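Local coordinates for condensin complex subunit 3 (Schizosaccharomyces pombe, PDB 5OQR), which serves as a regulatory subunit of the condensin complex, which is required to convert interphase chromatin into mitotic-like condensed chromosomes, at residues L737-D742 with S746-T751; H674-M679 with I731-K736; Q467-N472 with V484-T489. All blocks are in the same frame, centred on the assembly; numbering follows the deposited sequence.

Interaction 1: residues L737-D742 with S746-T751; sequences LKIPTD and SDYQRT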
ATOM      1  N   LEU A 737      -4.801  18.332 -22.020  1.00 36.55           N
ATOM      2  CA  LEU A 737      -3.446  18.838 -21.867  1.00 30.15           C
ATOM      3  C   LEU A 737      -3.430  20.065 -20.966  1.00 32.34           C
ATOM      4  O   LEU A 737      -4.390  20.837 -20.905  1.00 37.83           O
ATOM      5  CB  LEU A 737      -2.848  19.184 -23.229  1.00 27.79           C
ATOM      6  CG  LEU A 737      -2.704  18.035 -24.226  1.00 32.79           C
ATOM      7  CD1 LEU A 737      -2.274  18.565 -25.583  1.00 33.85           C
ATOM      8  CD2 LEU A 737      -1.712  17.006 -23.722  1.00 35.85           C
ATOM      9  N   LYS A 738      -2.323  20.233 -20.255  1.00 33.73           N
ATOM     10  CA  LYS A 738      -2.091  21.380 -19.387  1.00 34.40           C
ATOM     11  C   LYS A 738      -1.023  22.239 -20.055  1.00 32.55           C
ATOM     12  O   LYS A 738       0.176  22.020 -19.875  1.00 37.50           O
ATOM     13  CB  LYS A 738      -1.661  20.945 -17.996  1.00 47.91           C
ATOM     14  CG  LYS A 738      -2.815  20.624 -17.056  1.00 57.04           C
ATOM     15  CD  LYS A 738      -2.356  20.604 -15.607  1.00 84.61           C
ATOM     16  CE  LYS A 738      -2.091  22.011 -15.073  1.00 94.43           C
ATOM     17  NZ  LYS A 738      -1.127  22.005 -13.939  1.00 78.26           N
ATOM     18  N   ILE A 739      -1.469  23.218 -20.828  1.00 35.81           N
ATOM     19  CA  ILE A 739      -0.581  24.106 -21.570  1.00 30.67           C
ATOM     20  C   ILE A 739      -0.426  25.387 -20.758  1.00 28.62           C
ATOM     21  O   ILE A 739      -1.434  26.054 -20.488  1.00 36.00           O
ATOM     22  CB  ILE A 739      -1.134  24.406 -22.971  1.00 33.25           C
ATOM     23  CG1 ILE A 739      -1.569  23.109 -23.662  1.00 26.78           C
ATOM     24  CG2 ILE A 739      -0.094  25.132 -23.806  1.00 36.77           C
ATOM     25  CD1 ILE A 739      -0.466  22.083 -23.834  1.00 30.40           C
ATOM     26  N   PRO A 740       0.780  25.754 -20.334  1.00 28.35           N
ATOM     27  CA  PRO A 740       0.949  27.041 -19.654  1.00 43.02           C
ATOM     28  C   PRO A 740       0.755  28.204 -20.615  1.00 44.87           C
ATOM     29  O   PRO A 740       0.805  28.058 -21.838  1.00 43.63           O
ATOM     30  CB  PRO A 740       2.385  26.984 -19.122  1.00 45.85           C
ATOM     31  CG  PRO A 740       3.060  25.953 -19.941  1.00 38.12           C
ATOM     32  CD  PRO A 740       2.018  24.958 -20.314  1.00 33.62           C
ATOM     33  N   THR A 741       0.530  29.379 -20.034  1.00 47.05           N
ATOM     34  CA  THR A 741       0.230  30.582 -20.797  1.00 46.04           C
ATOM     35  C   THR A 741       1.408  31.541 -20.890  1.00 53.19           C
ATOM     36  O   THR A 741       1.261  32.624 -21.464  1.00 52.70           O
ATOM     37  CB  THR A 741      -0.966  31.309 -20.176  1.00 40.63           C
ATOM     38  OG1 THR A 741      -0.610  31.795 -18.878  1.00 43.17           O
ATOM     39  CG2 THR A 741      -2.159  30.374 -20.053  1.00 34.85           C
ATOM     40  N   ASP A 742       2.567  31.175 -20.345  1.00 57.40           N
ATOM     41  CA  ASP A 742       3.735  32.046 -20.325  1.00 49.25           C
ATOM     42  C   ASP A 742       4.846  31.561 -21.244  1.00 46.26           C
ATOM     43  O   ASP A 742       5.973  32.058 -21.150  1.00 52.44           O
ATOM     44  CB  ASP A 742       4.264  32.179 -18.897  1.00 63.35           C
ATOM     45  CG  ASP A 742       4.789  30.867 -18.344  1.00 72.78           C
ATOM     46  OD1 ASP A 742       4.326  29.801 -18.799  1.00 71.71           O
ATOM     47  OD2 ASP A 742       5.665  30.902 -17.453  1.00 82.48           O
ATOM     48  N   SER A 746       6.738  31.599 -30.276  1.00 48.54           N
ATOM     49  CA  SER A 746       7.135  30.655 -31.314  1.00 45.47           C
ATOM     50  C   SER A 746       6.707  29.233 -30.975  1.00 43.04           C
ATOM     51  O   SER A 746       6.509  28.415 -31.879  1.00 45.41           O
ATOM     52  CB  SER A 746       8.648  30.713 -31.525  1.00 46.75           C
ATOM     53  OG  SER A 746       9.343  30.408 -30.331  1.00 46.27           O
ATOM     54  N   ASP A 747       6.564  28.916 -29.687  1.00 41.28           N
ATOM     55  CA  ASP A 747       6.094  27.589 -29.303  1.00 44.86           C
ATOM     56  C   ASP A 747       4.636  27.397 -29.699  1.00 40.57           C
ATOM     57  O   ASP A 747       4.278  26.391 -30.320  1.00 40.41           O
ATOM     58  CB  ASP A 747       6.282  27.380 -27.800  1.00 43.08           C
ATOM     59  CG  ASP A 747       7.742  27.260 -27.403  1.00 47.26           C
ATOM     60  OD1 ASP A 747       8.542  26.740 -28.209  1.00 51.25           O
ATOM     61  OD2 ASP A 747       8.093  27.686 -26.285  1.00 47.45           O
ATOM     62  N   TYR A 748       3.778  28.358 -29.354  1.00 50.31           N
ATOM     63  CA  TYR A 748       2.383  28.289 -29.778  1.00 46.20           C
ATOM     64  C   TYR A 748       2.272  28.340 -31.295  1.00 40.51           C
ATOM     65  O   TYR A 748       1.419  27.670 -31.887  1.00 36.67           O
ATOM     66  CB  TYR A 748       1.584  29.427 -29.146  1.00 35.91           C
ATOM     67  CG  TYR A 748       1.658  29.473 -27.642  1.00 32.67           C
ATOM     68  CD1 TYR A 748       1.142  28.442 -26.872  1.00 40.47           C
ATOM     69  CD2 TYR A 748       2.233  30.552 -26.990  1.00 37.86           C
ATOM     70  CE1 TYR A 748       1.206  28.481 -25.496  1.00 37.38           C
ATOM     71  CE2 TYR A 748       2.300  30.601 -25.615  1.00 40.67           C
ATOM     72  CZ  TYR A 748       1.783  29.563 -24.873  1.00 37.28           C
ATOM     73  OH  TYR A 748       1.847  29.607 -23.499  1.00 44.69           O
ATOM     74  N   GLN A 749       3.125  29.136 -31.944  1.00 43.31           N
ATOM     75  CA  GLN A 749       3.114  29.195 -33.400  1.00 48.42           C
ATOM     76  C   GLN A 749       3.479  27.847 -34.004  1.00 42.27           C
ATOM     77  O   GLN A 749       2.893  27.429 -35.009  1.00 38.89           O
ATOM     78  CB  GLN A 749       4.077  30.276 -33.888  1.00 63.87           C
ATOM     79  CG  GLN A 749       3.639  31.693 -33.563  1.00 61.39           C
ATOM     80  CD  GLN A 749       4.712  32.719 -33.873  1.00 67.83           C
ATOM     81  OE1 GLN A 749       5.744  32.396 -34.462  1.00 62.75           O
ATOM     82  NE2 GLN A 749       4.472  33.962 -33.476  1.00 65.57           N
ATOM     83  N   ARG A 750       4.443  27.147 -33.404  1.00 42.19           N
ATOM     84  CA  ARG A 750       4.882  25.872 -33.958  1.00 39.93           C
ATOM     85  C   ARG A 750       3.790  24.817 -33.846  1.00 37.18           C
ATOM     86  O   ARG A 750       3.601  24.014 -34.765  1.00 35.28           O
ATOM     87  CB  ARG A 750       6.152  25.399 -33.251  1.00 40.65           C
ATOM     88  CG  ARG A 750       7.083  24.607 -34.151  1.00 60.20           C
ATOM     89  CD  ARG A 750       7.698  23.415 -33.441  1.00 66.69           C
ATOM     90  NE  ARG A 750       8.381  22.531 -34.383  1.00 79.57           N
ATOM     91  CZ  ARG A 750       8.749  21.282 -34.115  1.00 79.13           C
ATOM     92  NH1 ARG A 750       8.500  20.748 -32.926  1.00 76.33           N
ATOM     93  NH2 ARG A 750       9.363  20.560 -35.043  1.00 81.25           N
ATOM     94  N   THR A 751       3.058  24.804 -32.730  1.00 38.10           N
ATOM     95  CA  THR A 751       2.000  23.815 -32.562  1.00 36.59           C
ATOM     96  C   THR A 751       0.827  24.106 -33.487  1.00 30.45           C
ATOM     97  O   THR A 751       0.190  23.178 -33.997  1.00 34.74           O
ATOM     98  CB  THR A 751       1.542  23.771 -31.101  1.00 33.36           C
ATOM     99  OG1 THR A 751       2.618  23.306 -30.281  1.00 30.11           O
ATOM    100  CG2 THR A 751       0.354  22.834 -30.921  1.00 31.10           C
TER
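A side-chain-to-backbone hydrogen bond from Y748 to P740 ties helix 745-759 to the loop that leads into it, at the surface of the C-terminal end of the HEAT-repeat solenoid. Y748 OH donates to P740 O; the modelled separation is 2.5 Å, very short, but at this resolution the exact value should not be pressed. At the acceptor the C=O...OH angle is about 127°, so the hydroxyl arrives well off the line of the carbonyl. The same hydroxyl also takes the backbone N-H of L743, and so links two points of the loop. CG of Y748 lies anti to its carbonyl carbon (chi1 -56°), which sends the ring out from the helix toward the loop. P740 O meets the ring edge in the plane, as does the methyl of I739, whose CG2 packs 4.0 Å from Y748 CE1. A phenylalanine in place of Y748 would probably keep the I739 packing but leave P740 O and the L743 N-H without this shared partner. Beyond the contact, I739 and T751 both lean on L708 of helix 706-717, while Y748 also touches N783 and E784 of helix 767-785.

Interaction 2: residues H674-M679 with I731-K736; sequences HIAQQM and ISLLGK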
ATOM      1  N   HIS A 674      -8.631   6.012 -18.159  1.00 62.83           N
ATOM      2  CA  HIS A 674      -7.803   6.069 -16.960  1.00 60.07           C
ATOM      3  C   HIS A 674      -6.330   5.903 -17.304  1.00 48.95           C
ATOM      4  O   HIS A 674      -5.473   6.591 -16.737  1.00 45.48           O
ATOM      5  CB  HIS A 674      -8.251   5.002 -15.964  1.00 74.03           C
ATOM      6  CG  HIS A 674      -9.516   5.346 -15.241  1.00 93.04           C
ATOM      7  ND1 HIS A 674     -10.762   5.201 -15.811  1.00 95.93           N
ATOM      8  CD2 HIS A 674      -9.726   5.837 -13.997  1.00 96.81           C
ATOM      9  CE1 HIS A 674     -11.686   5.584 -14.948  1.00 96.46           C
ATOM     10  NE2 HIS A 674     -11.084   5.975 -13.839  1.00 96.14           N
ATOM     11  N   ILE A 675      -6.015   4.999 -18.234  1.00 43.71           N
ATOM     12  CA  ILE A 675      -4.633   4.839 -18.676  1.00 44.77           C
ATOM     13  C   ILE A 675      -4.101   6.156 -19.225  1.00 45.61           C
ATOM     14  O   ILE A 675      -3.035   6.634 -18.819  1.00 48.15           O
ATOM     15  CB  ILE A 675      -4.528   3.712 -19.720  1.00 42.96           C
ATOM     16  CG1 ILE A 675      -4.959   2.376 -19.111  1.00 47.44           C
ATOM     17  CG2 ILE A 675      -3.105   3.618 -20.250  1.00 38.84           C
ATOM     18  CD1 ILE A 675      -4.964   1.214 -20.092  1.00 50.09           C
ATOM     19  N   ALA A 676      -4.836   6.760 -20.161  1.00 43.49           N
ATOM     20  CA  ALA A 676      -4.377   7.995 -20.787  1.00 39.75           C
ATOM     21  C   ALA A 676      -4.156   9.091 -19.755  1.00 34.02           C
ATOM     22  O   ALA A 676      -3.165   9.827 -19.821  1.00 36.26           O
ATOM     23  CB  ALA A 676      -5.383   8.452 -21.841  1.00 51.37           C
ATOM     24  N   GLN A 677      -5.069   9.221 -18.792  1.00 34.38           N
ATOM     25  CA  GLN A 677      -4.899  10.236 -17.761  1.00 38.01           C
ATOM     26  C   GLN A 677      -3.669   9.958 -16.908  1.00 43.28           C
ATOM     27  O   GLN A 677      -3.003  10.896 -16.456  1.00 43.12           O
ATOM     28  CB  GLN A 677      -6.153  10.311 -16.891  1.00 42.08           C
ATOM     29  CG  GLN A 677      -6.139  11.441 -15.879  1.00 44.01           C
ATOM     30  CD  GLN A 677      -5.896  12.793 -16.521  1.00 50.11           C
ATOM     31  OE1 GLN A 677      -6.722  13.287 -17.288  1.00 49.20           O
ATOM     32  NE2 GLN A 677      -4.752  13.394 -16.218  1.00 55.22           N
ATOM     33  N   GLN A 678      -3.350   8.683 -16.676  1.00 44.97           N
ATOM     34  CA  GLN A 678      -2.117   8.343 -15.975  1.00 37.80           C
ATOM     35  C   GLN A 678      -0.901   8.831 -16.750  1.00 40.48           C
ATOM     36  O   GLN A 678      -0.054   9.553 -16.212  1.00 37.32           O
ATOM     37  CB  GLN A 678      -2.040   6.833 -15.753  1.00 41.88           C
ATOM     38  CG  GLN A 678      -2.588   6.367 -14.417  1.00 60.04           C
ATOM     39  CD  GLN A 678      -1.545   6.405 -13.318  1.00 68.21           C
ATOM     40  OE1 GLN A 678      -1.073   7.474 -12.929  1.00 62.49           O
ATOM     41  NE2 GLN A 678      -1.173   5.232 -12.815  1.00 58.99           N
ATOM     42  N   MET A 679      -0.800   8.444 -18.023  1.00 39.19           N
ATOM     43  CA  MET A 679       0.312   8.902 -18.847  1.00 36.83           C
ATOM     44  C   MET A 679       0.375  10.422 -18.906  1.00 35.85           C
ATOM     45  O   MET A 679       1.467  10.993 -18.993  1.00 40.08           O
ATOM     46  CB  MET A 679       0.189   8.337 -20.259  1.00 42.65           C
ATOM     47  CG  MET A 679       0.066   6.829 -20.356  1.00 29.97           C
ATOM     48  SD  MET A 679       0.451   6.288 -22.033  1.00 45.92           S
ATOM     49  CE  MET A 679      -0.308   4.676 -22.082  1.00 49.84           C
ATOM     50  N   ILE A 731      -7.890  12.886 -30.226  1.00 40.03           N
ATOM     51  CA  ILE A 731      -8.235  14.303 -30.184  1.00 31.91           C
ATOM     52  C   ILE A 731      -8.742  14.680 -28.800  1.00 28.36           C
ATOM     53  O   ILE A 731      -8.484  15.784 -28.311  1.00 29.54           O
ATOM     54  CB  ILE A 731      -9.268  14.629 -31.281  1.00 37.03           C
ATOM     55  CG1 ILE A 731      -8.621  14.514 -32.661  1.00 34.85           C
ATOM     56  CG2 ILE A 731      -9.849  16.035 -31.101  1.00 32.65           C
ATOM     57  CD1 ILE A 731      -9.612  14.459 -33.802  1.00 41.78           C
ATOM     58  N   SER A 732      -9.465  13.768 -28.148  1.00 39.66           N
ATOM     59  CA  SER A 732      -9.955  14.018 -26.796  1.00 39.52           C
ATOM     60  C   SER A 732      -8.837  14.446 -25.857  1.00 33.77           C
ATOM     61  O   SER A 732      -9.075  15.208 -24.914  1.00 38.65           O
ATOM     62  CB  SER A 732     -10.637  12.763 -26.251  1.00 41.88           C
ATOM     63  OG  SER A 732      -9.742  11.666 -26.238  1.00 48.46           O
ATOM     64  N   LEU A 733      -7.613  13.973 -26.096  1.00 31.16           N
ATOM     65  CA  LEU A 733      -6.514  14.269 -25.185  1.00 36.60           C
ATOM     66  C   LEU A 733      -6.079  15.725 -25.272  1.00 30.41           C
ATOM     67  O   LEU A 733      -5.612  16.287 -24.275  1.00 30.41           O
ATOM     68  CB  LEU A 733      -5.337  13.343 -25.482  1.00 47.27           C
ATOM     69  CG  LEU A 733      -5.699  11.857 -25.511  1.00 37.37           C
ATOM     70  CD1 LEU A 733      -4.500  11.029 -25.916  1.00 39.26           C
ATOM     71  CD2 LEU A 733      -6.239  11.411 -24.161  1.00 35.50           C
ATOM     72  N   LEU A 734      -6.222  16.350 -26.443  1.00 36.38           N
ATOM     73  CA  LEU A 734      -5.845  17.753 -26.587  1.00 30.19           C
ATOM     74  C   LEU A 734      -6.583  18.635 -25.590  1.00 28.87           C
ATOM     75  O   LEU A 734      -6.043  19.651 -25.143  1.00 32.81           O
ATOM     76  CB  LEU A 734      -6.119  18.222 -28.014  1.00 29.89           C
ATOM     77  CG  LEU A 734      -5.190  17.655 -29.086  1.00 30.76           C
ATOM     78  CD1 LEU A 734      -5.828  17.779 -30.452  1.00 36.18           C
ATOM     79  CD2 LEU A 734      -3.851  18.368 -29.061  1.00 33.53           C
ATOM     80  N   GLY A 735      -7.809  18.263 -25.221  1.00 27.75           N
ATOM     81  CA  GLY A 735      -8.558  19.029 -24.245  1.00 37.98           C
ATOM     82  C   GLY A 735      -8.087  18.833 -22.821  1.00 36.99           C
ATOM     83  O   GLY A 735      -8.330  19.698 -21.974  1.00 40.53           O
ATOM     84  N   LYS A 736      -7.421  17.716 -22.536  1.00 44.39           N
ATOM     85  CA  LYS A 736      -6.926  17.443 -21.194  1.00 38.78           C
ATOM     86  C   LYS A 736      -5.521  17.975 -20.960  1.00 33.93           C
ATOM     87  O   LYS A 736      -5.092  18.064 -19.806  1.00 36.24           O
ATOM     88  CB  LYS A 736      -6.944  15.937 -20.923  1.00 37.33           C
ATOM     89  CG  LYS A 736      -8.262  15.268 -21.259  1.00 36.34           C
ATOM     90  CD  LYS A 736      -8.189  13.767 -21.079  1.00 49.53           C
ATOM     91  CE  LYS A 736      -9.467  13.090 -21.542  1.00 61.99           C
ATOM     92  NZ  LYS A 736     -10.665  13.595 -20.818  1.00 83.71           N
TER
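A676 and L733 bring helix 669-682 and helix 725-736 to a CA-CA distance of 8.0 Å, and the next close pair of CA atoms, Q677 and K736, lies at 8.2 Å. A676 points its methyl toward the other helix and has nothing larger to place between the two backbones. Against it comes a single branch of L733, whose CD2 packs 3.9 Å from A676 CB. The other branch is turned elsewhere, with CD1 4.9 Å from the same methyl. The CB of L733 does not itself aim at the facing helix; setting CG anti to the carbonyl carbon (chi1 -52°) is what carries the branch end over to A676.

The second pair is looser and sits toward the solvent side. K736 runs out extended as far as CE and bends only at its last torsion, so its CD methylene, not its ammonium, comes beside the amide oxygen of Q677: Q677 OE1 is 4.1 Å from K736 CD but 5.3 Å from K736 NZ. This is van der Waals contact between the two obliquely set chains. The glutamine is turned mainly to its own helix, where NE2 hydrogen-bonds D681 OD2 one turn further on, and that bond helps fix how the amide is rotated.

This is plain helix-to-helix packing in the superhelical stack, partly buried. L733 continues onto I714 of helix 706-717, and L734 packs against that helix and helix 767-785. Round the flank of helix 669-682, I675 and M679 pack on helices 601-613 and 639-661.

Interaction 3: residues Q467-N472 with V484-T489; sequences QCLFEN and VDMLKT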
ATOM      1  N   GLN A 467      29.865 -17.939  -1.666  1.00 29.56           N
ATOM      2  CA  GLN A 467      28.870 -16.939  -2.028  1.00 29.01           C
ATOM      3  C   GLN A 467      28.887 -15.770  -1.051  1.00 29.87           C
ATOM      4  O   GLN A 467      28.895 -14.604  -1.460  1.00 37.83           O
ATOM      5  CB  GLN A 467      27.490 -17.590  -2.076  1.00 34.62           C
ATOM      6  CG  GLN A 467      26.404 -16.723  -2.666  1.00 44.29           C
ATOM      7  CD  GLN A 467      25.066 -17.429  -2.696  1.00 51.51           C
ATOM      8  OE1 GLN A 467      24.977 -18.623  -2.410  1.00 45.30           O
ATOM      9  NE2 GLN A 467      24.016 -16.696  -3.042  1.00 61.94           N
ATOM     10  N   CYS A 468      28.901 -16.064   0.249  1.00 27.11           N
ATOM     11  CA  CYS A 468      28.905 -14.999   1.246  1.00 31.21           C
ATOM     12  C   CYS A 468      30.224 -14.240   1.253  1.00 33.80           C
ATOM     13  O   CYS A 468      30.263 -13.072   1.653  1.00 30.86           O
ATOM     14  CB  CYS A 468      28.626 -15.575   2.631  1.00 28.42           C
ATOM     15  SG  CYS A 468      26.947 -16.164   2.871  1.00 38.59           S
ATOM     16  N   LEU A 469      31.312 -14.881   0.830  1.00 34.23           N
ATOM     17  CA  LEU A 469      32.602 -14.205   0.785  1.00 35.15           C
ATOM     18  C   LEU A 469      32.561 -13.032  -0.186  1.00 32.50           C
ATOM     19  O   LEU A 469      32.856 -11.890   0.181  1.00 33.54           O
ATOM     20  CB  LEU A 469      33.697 -15.200   0.394  1.00 33.85           C
ATOM     21  CG  LEU A 469      35.048 -14.614  -0.028  1.00 36.75           C
ATOM     22  CD1 LEU A 469      35.631 -13.725   1.048  1.00 42.04           C
ATOM     23  CD2 LEU A 469      36.021 -15.723  -0.379  1.00 40.56           C
ATOM     24  N   PHE A 470      32.188 -13.298  -1.435  1.00 31.30           N
ATOM     25  CA  PHE A 470      32.146 -12.260  -2.454  1.00 33.73           C
ATOM     26  C   PHE A 470      30.953 -11.328  -2.302  1.00 31.63           C
ATOM     27  O   PHE A 470      30.896 -10.306  -2.993  1.00 29.53           O
ATOM     28  CB  PHE A 470      32.144 -12.905  -3.839  1.00 30.00           C
ATOM     29  CG  PHE A 470      33.409 -13.649  -4.148  1.00 30.07           C
ATOM     30  CD1 PHE A 470      34.592 -12.964  -4.356  1.00 32.69           C
ATOM     31  CD2 PHE A 470      33.423 -15.030  -4.213  1.00 27.62           C
ATOM     32  CE1 PHE A 470      35.759 -13.639  -4.631  1.00 32.86           C
ATOM     33  CE2 PHE A 470      34.590 -15.709  -4.490  1.00 29.25           C
ATOM     34  CZ  PHE A 470      35.758 -15.012  -4.699  1.00 28.16           C
ATOM     35  N   GLU A 471      30.010 -11.646  -1.416  1.00 32.18           N
ATOM     36  CA  GLU A 471      28.952 -10.708  -1.073  1.00 29.65           C
ATOM     37  C   GLU A 471      29.426  -9.611  -0.134  1.00 30.90           C
ATOM     38  O   GLU A 471      28.771  -8.567  -0.046  1.00 37.91           O
ATOM     39  CB  GLU A 471      27.781 -11.445  -0.419  1.00 36.13           C
ATOM     40  CG  GLU A 471      26.618 -11.725  -1.348  1.00 41.83           C
ATOM     41  CD  GLU A 471      25.576 -12.629  -0.718  1.00 52.63           C
ATOM     42  OE1 GLU A 471      25.610 -12.803   0.520  1.00 57.14           O
ATOM     43  OE2 GLU A 471      24.727 -13.169  -1.457  1.00 56.75           O
ATOM     44  N   ASN A 472      30.546  -9.816   0.559  1.00 38.57           N
ATOM     45  CA  ASN A 472      30.989  -8.919   1.620  1.00 32.73           C
ATOM     46  C   ASN A 472      32.275  -8.176   1.281  1.00 34.41           C
ATOM     47  O   ASN A 472      32.884  -7.580   2.175  1.00 37.11           O
ATOM     48  CB  ASN A 472      31.169  -9.702   2.920  1.00 37.21           C
ATOM     49  CG  ASN A 472      29.862  -9.938   3.640  1.00 29.33           C
ATOM     50  OD1 ASN A 472      29.237 -10.985   3.488  1.00 30.29           O
ATOM     51  ND2 ASN A 472      29.437  -8.959   4.427  1.00 32.62           N
ATOM     52  N   VAL A 484      41.434 -16.394  -7.897  1.00 35.63           N
ATOM     53  CA  VAL A 484      41.868 -17.456  -8.799  1.00 40.90           C
ATOM     54  C   VAL A 484      41.771 -18.800  -8.100  1.00 40.48           C
ATOM     55  O   VAL A 484      41.475 -19.821  -8.731  1.00 40.30           O
ATOM     56  CB  VAL A 484      43.299 -17.184  -9.311  1.00 47.78           C
ATOM     57  CG1 VAL A 484      43.711 -18.245 -10.317  1.00 51.14           C
ATOM     58  CG2 VAL A 484      43.394 -15.807  -9.950  1.00 58.82           C
ATOM     59  N   ASP A 485      42.003 -18.822  -6.787  1.00 40.79           N
ATOM     60  CA  ASP A 485      41.877 -20.057  -6.022  1.00 40.77           C
ATOM     61  C   ASP A 485      40.426 -20.520  -5.971  1.00 39.44           C
ATOM     62  O   ASP A 485      40.107 -21.644  -6.378  1.00 38.16           O
ATOM     63  CB  ASP A 485      42.428 -19.849  -4.611  1.00 49.35           C
ATOM     64  CG  ASP A 485      42.633 -21.155  -3.868  1.00 53.15           C
ATOM     65  OD1 ASP A 485      42.567 -21.149  -2.623  1.00 51.63           O
ATOM     66  OD2 ASP A 485      42.859 -22.190  -4.530  1.00 61.02           O
ATOM     67  N   MET A 486      39.530 -19.668  -5.469  1.00 40.30           N
ATOM     68  CA  MET A 486      38.120 -20.042  -5.393  1.00 34.04           C
ATOM     69  C   MET A 486      37.577 -20.425  -6.763  1.00 31.01           C
ATOM     70  O   MET A 486      36.754 -21.340  -6.878  1.00 31.67           O
ATOM     71  CB  MET A 486      37.297 -18.896  -4.801  1.00 39.37           C
ATOM     72  CG  MET A 486      37.788 -18.385  -3.452  1.00 48.66           C
ATOM     73  SD  MET A 486      38.244 -19.697  -2.314  1.00 45.60           S
ATOM     74  CE  MET A 486      36.645 -20.397  -2.028  1.00 38.51           C
ATOM     75  N   LEU A 487      38.024 -19.739  -7.815  1.00 33.01           N
ATOM     76  CA  LEU A 487      37.577 -20.074  -9.161  1.00 34.84           C
ATOM     77  C   LEU A 487      38.034 -21.472  -9.555  1.00 38.00           C
ATOM     78  O   LEU A 487      37.223 -22.322  -9.939  1.00 39.43           O
ATOM     79  CB  LEU A 487      38.095 -19.034 -10.156  1.00 39.08           C
ATOM     80  CG  LEU A 487      37.401 -17.670 -10.180  1.00 33.86           C
ATOM     81  CD1 LEU A 487      38.159 -16.720 -11.082  1.00 30.35           C
ATOM     82  CD2 LEU A 487      35.959 -17.790 -10.642  1.00 36.50           C
ATOM     83  N   LYS A 488      39.340 -21.732  -9.466  1.00 39.38           N
ATOM     84  CA  LYS A 488      39.870 -23.020  -9.900  1.00 41.42           C
ATOM     85  C   LYS A 488      39.373 -24.156  -9.017  1.00 40.02           C
ATOM     86  O   LYS A 488      39.064 -25.245  -9.513  1.00 40.93           O
ATOM     87  CB  LYS A 488      41.400 -22.991  -9.903  1.00 47.09           C
ATOM     88  CG  LYS A 488      42.002 -22.095 -10.971  1.00 64.53           C
ATOM     89  CD  LYS A 488      43.459 -22.443 -11.252  1.00 79.06           C
ATOM     90  CE  LYS A 488      44.390 -21.992 -10.138  1.00 82.42           C
ATOM     91  NZ  LYS A 488      45.700 -21.532 -10.681  1.00 83.24           N
ATOM     92  N   THR A 489      39.286 -23.924  -7.708  1.00 42.57           N
ATOM     93  CA  THR A 489      39.034 -25.019  -6.780  1.00 36.80           C
ATOM     94  C   THR A 489      37.553 -25.347  -6.645  1.00 35.04           C
ATOM     95  O   THR A 489      37.204 -26.516  -6.455  1.00 40.96           O
ATOM     96  CB  THR A 489      39.617 -24.682  -5.407  1.00 42.98           C
ATOM     97  OG1 THR A 489      40.985 -24.281  -5.552  1.00 48.12           O
ATOM     98  CG2 THR A 489      39.551 -25.891  -4.485  1.00 53.94           C
TER
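D485 O accepts the backbone N-H of T489 at 2.8 Å and also has T489 OG1 close by, at 2.9 Å, within the helical turn from which M486 reaches F470 and L469. In the alpha-solenoid built of HEAT repeats, this is the packing of two successive helices, 457-471 and 480-495; residues 484-489 of the second fall within HEAT 7. All three residues that meet are buried and the chemistry between them is apolar. M486 does the bridging: its CG lies 4.4 Å from L469 CD2, while CB and CG together meet the far end of the F470 ring, approaching it obliquely. The two segments stay well apart, their closest CA atoms, those of L469 and M486, 10.1 Å from each other, so long side chains fill the interval. L469 goes on to helix 416-434 through F419, C420 and L423, F470 touches V513 of helix 500-514, and E471 packs on the backbone of another protein chain. The bend at chi2 (-43°) turns the methionine's SD away from the ring, to 5.8 Å from F470 CZ, whereas M486 CG comes to 4.1 Å of that ring atom.

Overall arrangement
Interactions 1 and 2 are neighbours in the C-terminal end of the solenoid, their centres about 17 Å apart: helix 725-736 carries one side of interaction 2 and runs directly into the loop of interaction 1. Interaction 3 stands well away, its centre about 53 Å from that of interaction 2 and 59 Å from that of interaction 1. The chemistry shifts with place. Interaction 3 is entirely buried and apolar, interaction 2 is partly buried and pairs a methyl contact with a looser van der Waals touch between two polar residues, and in interaction 1, at the surface, a buried tyrosine bonds the backbone of a more exposed loop. Helix 706-717 backs both C-terminal contacts, and helix 767-785 also packs against both.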